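Local coordinates for Lmo2349 protein (Listeria monocytogenes, PDB 4GVO) that probably serves as the extracellular solute-binding component of an ABC transporter, capturing L-cystine or a related amino acid for import, at residues N95-Q100 / A196-M201; V13-Q18 / V73-E78; F89-Y94 / K212-L217. All coordinates share one frame; numbering follows the deposited sequence.

Contact 1: N95-Q100 / A196-M201; sequences NNFPLQ and AKVYFM. With HIS (histidine), chain E.
Strands 95-104 and 191-202, which probably cross between the two lobes, meet where N96 faces K197 as an antiparallel non-hydrogen-bonded pair, CA to CA 4.5 Å. Backbone bonds flank the pair, V198 N giving its hydrogen to N95 O (2.9 Å) and F97 N giving its own to A196 O (3.1 Å). The N96 and K197 side chains run alongside each other, N96 ND2 lying 3.8 Å from K197 CG. Each polar end has a partner in the C-terminal tail: N96 OD1 is bonded to K240 NZ and K197 NZ to Y243 O. A water carries the link past F97, donating to F97 O and accepting from A196 N. Two such strands joining the lobes are consistent with the hinge of a two-lobed type II binding protein, and F97 brings this hinge to the ligand. On the face away from K197, V198 CG2 packs on F97 CB (3.8 Å) and V198 CB on N95 CB, while N95 ND2 reaches across to Q76. With CG swung anti to the backbone N (chi1 -150°), the F97 ring leaves strand 191-202 and turns to the bound histidine. The ligand amino nitrogen stands over the centre of one ring face, 3.6 Å above its plane, and L99 CD2 lies in plane at the ring edge.

Contact 2: V13-Q18 / V73-E78; sequences VGTGTQ and VAHQME. With HIS (histidine), chain E.
G14, on strand 9-15, pairs in parallel with V73 at the end of strand 72-73, and beyond them A74 is gripped through both its backbone polar atoms. A74 N gives a nearly straight bond to G14 O (3.0 Å, 173° at the hydrogen). A74 O takes the hydroxyl proton of T15, OG1 standing 2.7 Å away almost in line with the carbonyl; the T15 torsion that sets OG1 anti to its own nitrogen (chi1 -165°) aims it there. V13 CG1 fills in against A74 CB at 4.0 Å. Next along the chain, H75 presents a ring edge to the loop at G16: CD2 comes within 3.5 Å of G16 N, and G16 CA lies in the ring plane. F58 meets the same ring obliquely.

Past G16 the fit slackens. T17 and Q18 draw away, Q18 is exposed, and the remaining link is a water that accepts from Q18 N and is hydrogen-bonded to H75 NE2 (2.8 Å).

The loop 75-78 itself wraps the amino-acid end of the bound histidine. E78 N donates to O of the ligand HIS (2.8 Å, 174°). The amino nitrogen, HIS N, lies 2.6 Å from Q76 O and 2.7 Å from E78 OE2. S-oxy cysteine is also modelled in this pocket, and E78 N bonds its O as well. R83 and N128 add further bonds to the histidine, and N128 ND2 also holds E78 OE1. A carbonyl oxygen and a carboxylate beside the amino group, with an arginine among the ligand's other partners, are consistent with a pocket that reads the zwitterionic backbone of an amino acid.

Contact 3: F89-Y94 / K212-L217; sequences FNDVAY and KVDEAL
D214, on helix 207-222, pushes its carboxylate into the bend of loop 90-92, and the loop answers with three N-H donors. OD1 receives N90 ND2 (2.8 Å, 154° at the hydrogen), met nearly along the C-O axis, and V92 N (3.0 Å) from above the carboxylate plane; these two donors come from opposite faces of that plane. OD2 uses its syn lone pair for D91 N, also at 3.0 Å. The planes of the N90 amide and the D214 carboxylate are turned 33° from each other, and N90 can offer ND2 here because its CG is tucked between the backbone N and the carbonyl carbon (chi1 70°). Its other end, OD1, accepts from F200 N, so one amide ties strand 191-202 to the helix. Three donors on the carboxylate would be expected to favour its charged form, though the nearby D91 carboxylate would probably work the other way.

L217, one helical turn on, supplies the apolar half. V92 and L217 lie antiparallel alongside each other, V92 CG1 resting 3.8 Å from L217 CG, while the other methyl of V92, CG2, lies against D214 OD1. L217 CD2 reaches V92 O (3.3 Å) and Y94 CB (4.1 Å), at the base of a ring stacked on F200. The Y94 hydroxyl is bonded to D35 on helix 34-44, and L38 of that helix also touches L217. The loop between strands 88-89 and 95-104 thus packs on helix 207-222, consistent with the layered alpha/beta lobe of a type II solute-binding protein.

In the fold
Contacts 1 and 2 lie on one sheet, their centres 12 Å apart, and both touch the bound histidine. M201 O lies 2.8 Å from V73 N, and N95 ND2 lies 2.8 Å from Q76 OE1; F97 CD1 packs 3.4 Å from E78 OE2, so hinge and binding loop share a pocket wall. The centre of contact 3 is about 17 Å from the chain centre, and 14 and 15 Å from the centres of contacts 1 and 2. Its loop leads into strand 95-104 and also touches contact 1, V198 O and Y94 N lying 2.9 Å apart. The Y94 side chain stays about 9 Å from the ligand. Contact 1 is nested within the loop that contact 3 closes.

Contact 1: N95-Q100 / A196-M201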
loop_
_atom_site.group_PDB
_atom_site.type_symbol
_atom_site.label_atom_id
_atom_site.label_comp_id
_atom_site.label_asym_id
_atom_site.label_seq_id
_atom_site.Cartn_x
_atom_site.Cartn_y
_atom_site.Cartn_z
ATOM N N ASN A 95 -6.775 6.797 -1.977
ATOM C CA ASN A 95 -7.205 5.860 -0.930
ATOM C C ASN A 95 -6.782 6.452 0.430
ATOM O O ASN A 95 -5.978 7.397 0.460
ATOM C CB ASN A 95 -6.613 4.442 -1.091
ATOM C CG ASN A 95 -7.440 3.395 -0.410
ATOM O OD1 ASN A 95 -8.553 3.692 0.078
ATOM N ND2 ASN A 95 -6.932 2.188 -0.353
ATOM N N ASN A 96 -7.297 5.861 1.489
ATOM C CA ASN A 96 -6.817 6.032 2.867
ATOM C C ASN A 96 -6.131 4.715 3.290
ATOM O O ASN A 96 -6.619 3.657 2.954
ATOM C CB ASN A 96 -8.011 6.146 3.857
ATOM C CG ASN A 96 -8.849 7.339 3.630
ATOM O OD1 ASN A 96 -10.050 7.216 3.404
ATOM N ND2 ASN A 96 -8.237 8.485 3.630
ATOM N N PHE A 97 -5.057 4.773 4.074
ATOM C CA PHE A 97 -4.351 3.568 4.475
ATOM C C PHE A 97 -4.042 3.668 5.995
ATOM O O PHE A 97 -2.880 3.646 6.413
ATOM C CB PHE A 97 -3.096 3.395 3.623
ATOM C CG PHE A 97 -2.665 1.979 3.400
ATOM C CD1 PHE A 97 -2.006 1.242 4.381
ATOM C CD2 PHE A 97 -2.913 1.362 2.176
ATOM C CE1 PHE A 97 -1.599 -0.071 4.134
ATOM C CE2 PHE A 97 -2.550 0.061 1.953
ATOM C CZ PHE A 97 -1.873 -0.650 2.929
ATOM N N PRO A 98 -5.103 3.697 6.834
ATOM C CA PRO A 98 -4.868 3.819 8.281
ATOM C C PRO A 98 -4.271 2.518 8.808
ATOM O O PRO A 98 -4.787 1.418 8.533
ATOM C CB PRO A 98 -6.263 4.068 8.858
ATOM C CG PRO A 98 -7.183 3.502 7.848
ATOM C CD PRO A 98 -6.529 3.766 6.522
ATOM N N LEU A 99 -3.188 2.601 9.563
ATOM C CA LEU A 99 -2.455 1.423 10.043
ATOM C C LEU A 99 -2.758 1.106 11.509
ATOM O O LEU A 99 -2.794 1.989 12.346
ATOM C CB LEU A 99 -0.949 1.659 9.920
ATOM C CG LEU A 99 -0.411 1.748 8.473
ATOM C CD1 LEU A 99 1.100 2.077 8.495
ATOM C CD2 LEU A 99 -0.722 0.473 7.692
ATOM N N GLN A 100 -2.936 -0.167 11.788
ATOM C CA GLN A 100 -3.094 -0.695 13.123
ATOM C C GLN A 100 -2.270 -1.957 13.280
ATOM O O GLN A 100 -2.090 -2.704 12.302
ATOM C CB GLN A 100 -4.561 -1.055 13.434
ATOM C CG GLN A 100 -5.441 0.165 13.679
ATOM C CD GLN A 100 -6.898 -0.186 13.695
ATOM O OE1 GLN A 100 -7.505 -0.301 12.667
ATOM N NE2 GLN A 100 -7.448 -0.424 14.902
ATOM N N ALA A 196 -1.978 8.101 6.972
ATOM C CA ALA A 196 -1.572 8.670 5.688
ATOM C C ALA A 196 -2.571 8.347 4.596
ATOM O O ALA A 196 -3.189 7.252 4.581
ATOM C CB ALA A 196 -0.196 8.180 5.300
ATOM N N LYS A 197 -2.745 9.275 3.669
ATOM C CA LYS A 197 -3.471 8.957 2.442
ATOM C C LYS A 197 -2.496 8.413 1.387
ATOM O O LYS A 197 -1.287 8.506 1.535
ATOM C CB LYS A 197 -4.208 10.200 1.949
ATOM C CG LYS A 197 -5.274 10.731 2.899
ATOM C CD LYS A 197 -6.043 11.942 2.380
ATOM C CE LYS A 197 -7.080 12.374 3.432
ATOM N NZ LYS A 197 -7.903 13.457 2.912
ATOM N N VAL A 198 -3.077 7.871 0.325
ATOM C CA VAL A 198 -2.379 7.168 -0.749
ATOM C C VAL A 198 -2.366 8.064 -1.994
ATOM O O VAL A 198 -3.407 8.623 -2.391
ATOM C CB VAL A 198 -3.095 5.840 -1.042
ATOM C CG1 VAL A 198 -2.710 5.276 -2.429
ATOM C CG2 VAL A 198 -2.821 4.818 0.079
ATOM N N TYR A 199 -1.192 8.176 -2.597
ATOM C CA TYR A 199 -0.953 8.975 -3.757
ATOM C C TYR A 199 0.002 8.245 -4.705
ATOM O O TYR A 199 0.673 7.304 -4.313
ATOM C CB TYR A 199 -0.301 10.302 -3.375
ATOM C CG TYR A 199 -1.006 11.139 -2.339
ATOM C CD1 TYR A 199 -0.833 10.887 -0.976
ATOM C CD2 TYR A 199 -1.808 12.197 -2.705
ATOM C CE1 TYR A 199 -1.436 11.651 -0.015
ATOM C CE2 TYR A 199 -2.444 12.950 -1.756
ATOM C CZ TYR A 199 -2.242 12.678 -0.402
ATOM O OH TYR A 199 -2.843 13.449 0.545
ATOM N N PHE A 200 0.113 8.747 -5.929
ATOM C CA PHE A 200 1.211 8.358 -6.810
ATOM C C PHE A 200 2.508 9.059 -6.404
ATOM O O PHE A 200 2.477 10.166 -5.854
ATOM C CB PHE A 200 0.888 8.674 -8.265
ATOM C CG PHE A 200 -0.355 7.991 -8.749
ATOM C CD1 PHE A 200 -0.335 6.640 -8.987
ATOM C CD2 PHE A 200 -1.562 8.689 -8.953
ATOM C CE1 PHE A 200 -1.446 5.976 -9.414
ATOM C CE2 PHE A 200 -2.713 8.004 -9.342
ATOM C CZ PHE A 200 -2.649 6.651 -9.608
ATOM N N MET A 201 3.631 8.407 -6.683
ATOM C CA MET A 201 4.914 8.978 -6.427
ATOM C C MET A 201 5.664 9.146 -7.709
ATOM O O MET A 201 5.642 8.253 -8.565
ATOM C CB MET A 201 5.732 8.110 -5.454
ATOM C CG MET A 201 5.079 8.033 -4.086
ATOM S SD MET A 201 6.007 7.064 -2.873
ATOM C CE MET A 201 7.542 7.980 -2.794
HETATM N N HIS E . 0.996 1.373 1.826
HETATM C CA HIS E . 2.396 0.848 1.785
HETATM C C HIS E . 3.426 1.927 1.838
HETATM O O HIS E . 3.064 3.102 1.682
HETATM C CB HIS E . 2.604 0.009 0.537
HETATM C CG HIS E . 2.190 -1.419 0.732
HETATM N ND1 HIS E . 0.918 -1.747 0.999
HETATM C CD2 HIS E . 2.931 -2.624 0.769
HETATM C CE1 HIS E . 0.845 -3.090 1.184
HETATM N NE2 HIS E . 2.070 -3.607 1.013
HETATM O OXT HIS E . 4.623 1.627 2.053
HETATM O O HOH W 1 -5.899 7.916 5.565
HETATM O O HOH W 2 -0.832 5.333 7.196
#

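Contact 2: V13-Q18 / V73-E78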
loop_
_atom_site.group_PDB
_atom_site.type_symbol
_atom_site.label_atom_id
_atom_site.label_comp_id
_atom_site.label_asym_id
_atom_site.label_seq_id
_atom_site.Cartn_x
_atom_site.Cartn_y
_atom_site.Cartn_z
ATOM N N VAL A 13 5.215 3.089 -15.398
ATOM C CA VAL A 13 4.658 2.991 -14.051
ATOM C C VAL A 13 5.153 1.737 -13.370
ATOM O O VAL A 13 4.855 0.620 -13.806
ATOM C CB VAL A 13 3.104 2.958 -14.128
ATOM C CG1 VAL A 13 2.489 2.942 -12.731
ATOM C CG2 VAL A 13 2.563 4.133 -14.953
ATOM N N GLY A 14 5.895 1.892 -12.282
ATOM C CA GLY A 14 6.265 0.770 -11.477
ATOM C C GLY A 14 5.127 0.341 -10.580
ATOM O O GLY A 14 4.512 1.174 -9.919
ATOM N N THR A 15 4.881 -0.955 -10.553
ATOM C CA THR A 15 3.937 -1.542 -9.632
ATOM C C THR A 15 4.348 -2.951 -9.281
ATOM O O THR A 15 5.371 -3.447 -9.774
ATOM C CB THR A 15 2.503 -1.440 -10.201
ATOM O OG1 THR A 15 1.547 -1.696 -9.153
ATOM C CG2 THR A 15 2.259 -2.404 -11.369
ATOM N N GLY A 16 3.573 -3.597 -8.428
ATOM C CA GLY A 16 3.828 -4.966 -8.000
ATOM C C GLY A 16 2.823 -5.957 -8.584
ATOM O O GLY A 16 1.963 -5.623 -9.414
ATOM N N THR A 17 2.964 -7.197 -8.138
ATOM C CA THR A 17 2.023 -8.259 -8.475
ATOM C C THR A 17 1.553 -9.030 -7.255
ATOM O O THR A 17 0.799 -10.003 -7.406
ATOM C CB THR A 17 2.637 -9.275 -9.466
ATOM O OG1 THR A 17 3.744 -9.952 -8.842
ATOM C CG2 THR A 17 3.083 -8.548 -10.760
ATOM N N GLN A 18 1.882 -8.557 -6.046
ATOM C CA GLN A 18 1.654 -9.341 -4.839
ATOM C C GLN A 18 0.767 -8.625 -3.843
ATOM O O GLN A 18 0.851 -8.876 -2.642
ATOM C CB GLN A 18 2.978 -9.696 -4.179
ATOM C CG GLN A 18 3.918 -10.458 -5.100
ATOM C CD GLN A 18 3.400 -11.826 -5.457
ATOM O OE1 GLN A 18 3.113 -12.626 -4.567
ATOM N NE2 GLN A 18 3.272 -12.110 -6.761
ATOM N N VAL A 73 5.333 5.611 -9.467
ATOM C CA VAL A 73 5.065 4.363 -8.711
ATOM C C VAL A 73 3.613 4.398 -8.260
ATOM O O VAL A 73 3.147 5.434 -7.728
ATOM C CB VAL A 73 6.028 4.223 -7.521
ATOM C CG1 VAL A 73 5.583 3.115 -6.563
ATOM C CG2 VAL A 73 7.445 3.950 -8.031
ATOM N N ALA A 74 2.932 3.271 -8.471
ATOM C CA ALA A 74 1.539 3.036 -8.016
ATOM C C ALA A 74 1.484 1.748 -7.231
ATOM O O ALA A 74 1.581 0.683 -7.824
ATOM C CB ALA A 74 0.611 2.936 -9.229
ATOM N N HIS A 75 1.446 1.835 -5.905
ATOM C CA HIS A 75 1.373 0.674 -5.062
ATOM C C HIS A 75 0.842 1.048 -3.700
ATOM O O HIS A 75 1.489 0.798 -2.687
ATOM C CB HIS A 75 2.768 0.011 -4.939
ATOM C CG HIS A 75 2.740 -1.422 -4.441
ATOM N ND1 HIS A 75 2.312 -1.784 -3.191
ATOM C CD2 HIS A 75 3.107 -2.605 -5.083
ATOM C CE1 HIS A 75 2.393 -3.139 -3.079
ATOM N NE2 HIS A 75 2.903 -3.632 -4.203
ATOM N N GLN A 76 -0.307 1.703 -3.667
ATOM C CA GLN A 76 -0.900 2.134 -2.391
ATOM C C GLN A 76 0.107 2.918 -1.546
ATOM O O GLN A 76 0.230 2.699 -0.327
ATOM C CB GLN A 76 -1.478 0.954 -1.646
ATOM C CG GLN A 76 -2.738 0.392 -2.299
ATOM C CD GLN A 76 -3.919 1.323 -2.146
ATOM O OE1 GLN A 76 -4.260 1.715 -1.031
ATOM N NE2 GLN A 76 -4.523 1.703 -3.268
ATOM N N MET A 77 0.851 3.834 -2.178
ATOM C CA MET A 77 1.953 4.489 -1.463
ATOM C C MET A 77 1.451 5.610 -0.548
ATOM O O MET A 77 0.876 6.609 -1.000
ATOM C CB MET A 77 2.994 5.069 -2.442
ATOM C CG MET A 77 3.618 4.001 -3.349
ATOM S SD MET A 77 4.455 2.670 -2.489
ATOM C CE MET A 77 6.014 3.468 -2.099
ATOM N N GLU A 78 1.734 5.427 0.744
ATOM C CA GLU A 78 1.427 6.390 1.773
ATOM C C GLU A 78 2.346 7.575 1.734
ATOM O O GLU A 78 3.567 7.426 1.624
ATOM C CB GLU A 78 1.541 5.692 3.127
ATOM C CG GLU A 78 0.447 4.662 3.395
ATOM C CD GLU A 78 0.851 3.716 4.541
ATOM O OE1 GLU A 78 0.964 4.200 5.696
ATOM O OE2 GLU A 78 1.092 2.519 4.299
HETATM N N HIS E . 0.996 1.373 1.826
HETATM C CA HIS E . 2.396 0.848 1.785
HETATM C C HIS E . 3.426 1.927 1.838
HETATM O O HIS E . 3.064 3.102 1.682
HETATM C CB HIS E . 2.604 0.009 0.537
HETATM C CG HIS E . 2.190 -1.419 0.732
HETATM N ND1 HIS E . 0.918 -1.747 0.999
HETATM C CD2 HIS E . 2.931 -2.624 0.769
HETATM C CE1 HIS E . 0.845 -3.090 1.184
HETATM N NE2 HIS E . 2.070 -3.607 1.013
HETATM O OXT HIS E . 4.623 1.627 2.053
HETATM O O HOH W 3 3.310 -6.344 -4.679
#

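Contact 3: F89-Y94 / K212-L217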
loop_
_atom_site.group_PDB
_atom_site.type_symbol
_atom_site.label_atom_id
_atom_site.label_comp_id
_atom_site.label_asym_id
_atom_site.label_seq_id
_atom_site.Cartn_x
_atom_site.Cartn_y
_atom_site.Cartn_z
ATOM N N PHE A 89 4.865 13.782 -4.621
ATOM C CA PHE A 89 3.529 13.188 -4.538
ATOM C C PHE A 89 2.552 14.054 -5.322
ATOM O O PHE A 89 2.619 15.281 -5.237
ATOM C CB PHE A 89 3.036 13.100 -3.110
ATOM C CG PHE A 89 3.762 12.054 -2.296
ATOM C CD1 PHE A 89 5.043 12.259 -1.849
ATOM C CD2 PHE A 89 3.188 10.845 -2.032
ATOM C CE1 PHE A 89 5.686 11.258 -1.083
ATOM C CE2 PHE A 89 3.833 9.850 -1.307
ATOM C CZ PHE A 89 5.061 10.072 -0.811
ATOM N N ASN A 90 1.633 13.443 -6.074
ATOM C CA ASN A 90 0.579 14.237 -6.677
ATOM C C ASN A 90 -0.334 14.778 -5.556
ATOM O O ASN A 90 -0.227 14.340 -4.402
ATOM C CB ASN A 90 -0.164 13.466 -7.752
ATOM C CG ASN A 90 -1.015 12.365 -7.186
ATOM O OD1 ASN A 90 -0.490 11.467 -6.537
ATOM N ND2 ASN A 90 -2.324 12.430 -7.415
ATOM N N ASP A 91 -1.213 15.736 -5.887
ATOM C CA ASP A 91 -2.073 16.403 -4.886
ATOM C C ASP A 91 -3.328 15.653 -4.525
ATOM O O ASP A 91 -3.892 15.880 -3.436
ATOM C CB ASP A 91 -2.513 17.808 -5.355
ATOM C CG ASP A 91 -1.414 18.869 -5.220
ATOM O OD1 ASP A 91 -0.295 18.585 -4.758
ATOM O OD2 ASP A 91 -1.687 20.031 -5.586
ATOM N N VAL A 92 -3.812 14.791 -5.418
ATOM C CA VAL A 92 -5.116 14.175 -5.219
ATOM C C VAL A 92 -4.958 12.730 -4.720
ATOM O O VAL A 92 -4.423 11.884 -5.429
ATOM C CB VAL A 92 -5.942 14.236 -6.510
ATOM C CG1 VAL A 92 -7.302 13.579 -6.305
ATOM C CG2 VAL A 92 -6.083 15.700 -7.002
ATOM N N ALA A 93 -5.443 12.431 -3.524
ATOM C CA ALA A 93 -5.330 11.087 -2.955
ATOM C C ALA A 93 -6.317 10.152 -3.628
ATOM O O ALA A 93 -7.396 10.577 -4.133
ATOM C CB ALA A 93 -5.651 11.152 -1.455
ATOM N N TYR A 94 -5.985 8.866 -3.653
ATOM C CA TYR A 94 -6.905 7.882 -4.159
ATOM C C TYR A 94 -7.220 6.710 -3.221
ATOM O O TYR A 94 -7.920 5.766 -3.604
ATOM C CB TYR A 94 -6.501 7.414 -5.548
ATOM C CG TYR A 94 -5.233 6.579 -5.668
ATOM C CD1 TYR A 94 -3.991 7.176 -5.882
ATOM C CD2 TYR A 94 -5.270 5.187 -5.578
ATOM C CE1 TYR A 94 -2.846 6.426 -6.042
ATOM C CE2 TYR A 94 -4.146 4.420 -5.770
ATOM C CZ TYR A 94 -2.922 5.038 -6.021
ATOM O OH TYR A 94 -1.767 4.339 -6.212
ATOM N N LYS A 212 -0.918 16.696 -14.605
ATOM C CA LYS A 212 -1.784 15.986 -15.550
ATOM C C LYS A 212 -2.485 14.832 -14.848
ATOM O O LYS A 212 -3.692 14.608 -15.025
ATOM C CB LYS A 212 -1.005 15.520 -16.787
ATOM C CG LYS A 212 -0.467 16.665 -17.656
ATOM C CD LYS A 212 -1.509 17.255 -18.560
ATOM C CE LYS A 212 -0.888 18.286 -19.506
ATOM N NZ LYS A 212 -1.906 18.817 -20.438
ATOM N N VAL A 213 -1.736 14.080 -14.067
ATOM C CA VAL A 213 -2.322 12.979 -13.301
ATOM C C VAL A 213 -3.423 13.505 -12.387
ATOM O O VAL A 213 -4.488 12.890 -12.266
ATOM C CB VAL A 213 -1.210 12.195 -12.527
ATOM C CG1 VAL A 213 -1.778 11.243 -11.449
ATOM C CG2 VAL A 213 -0.344 11.443 -13.532
ATOM N N ASP A 214 -3.162 14.611 -11.682
ATOM C CA ASP A 214 -4.186 15.219 -10.815
ATOM C C ASP A 214 -5.416 15.647 -11.586
ATOM O O ASP A 214 -6.513 15.441 -11.106
ATOM C CB ASP A 214 -3.639 16.454 -10.065
ATOM C CG ASP A 214 -2.735 16.093 -8.919
ATOM O OD1 ASP A 214 -3.021 15.019 -8.321
ATOM O OD2 ASP A 214 -1.854 16.937 -8.541
ATOM N N GLU A 215 -5.248 16.186 -12.785
ATOM C CA GLU A 215 -6.394 16.573 -13.612
ATOM C C GLU A 215 -7.233 15.346 -13.967
ATOM O O GLU A 215 -8.452 15.324 -13.814
ATOM C CB GLU A 215 -5.905 17.306 -14.868
ATOM C CG GLU A 215 -5.379 18.686 -14.586
ATOM C CD GLU A 215 -4.572 19.324 -15.722
ATOM O OE1 GLU A 215 -4.327 18.684 -16.774
ATOM O OE2 GLU A 215 -4.146 20.490 -15.562
ATOM N N ALA A 216 -6.555 14.297 -14.392
ATOM C CA ALA A 216 -7.259 13.083 -14.744
ATOM C C ALA A 216 -7.967 12.458 -13.526
ATOM O O ALA A 216 -9.135 12.053 -13.594
ATOM C CB ALA A 216 -6.295 12.085 -15.375
ATOM N N LEU A 217 -7.241 12.344 -12.411
ATOM C CA LEU A 217 -7.807 11.747 -11.225
ATOM C C LEU A 217 -8.998 12.596 -10.740
ATOM O O LEU A 217 -9.994 12.034 -10.300
ATOM C CB LEU A 217 -6.745 11.627 -10.118
ATOM C CG LEU A 217 -7.117 10.797 -8.871
ATOM C CD1 LEU A 217 -7.873 9.509 -9.121
ATOM C CD2 LEU A 217 -5.832 10.554 -8.052
#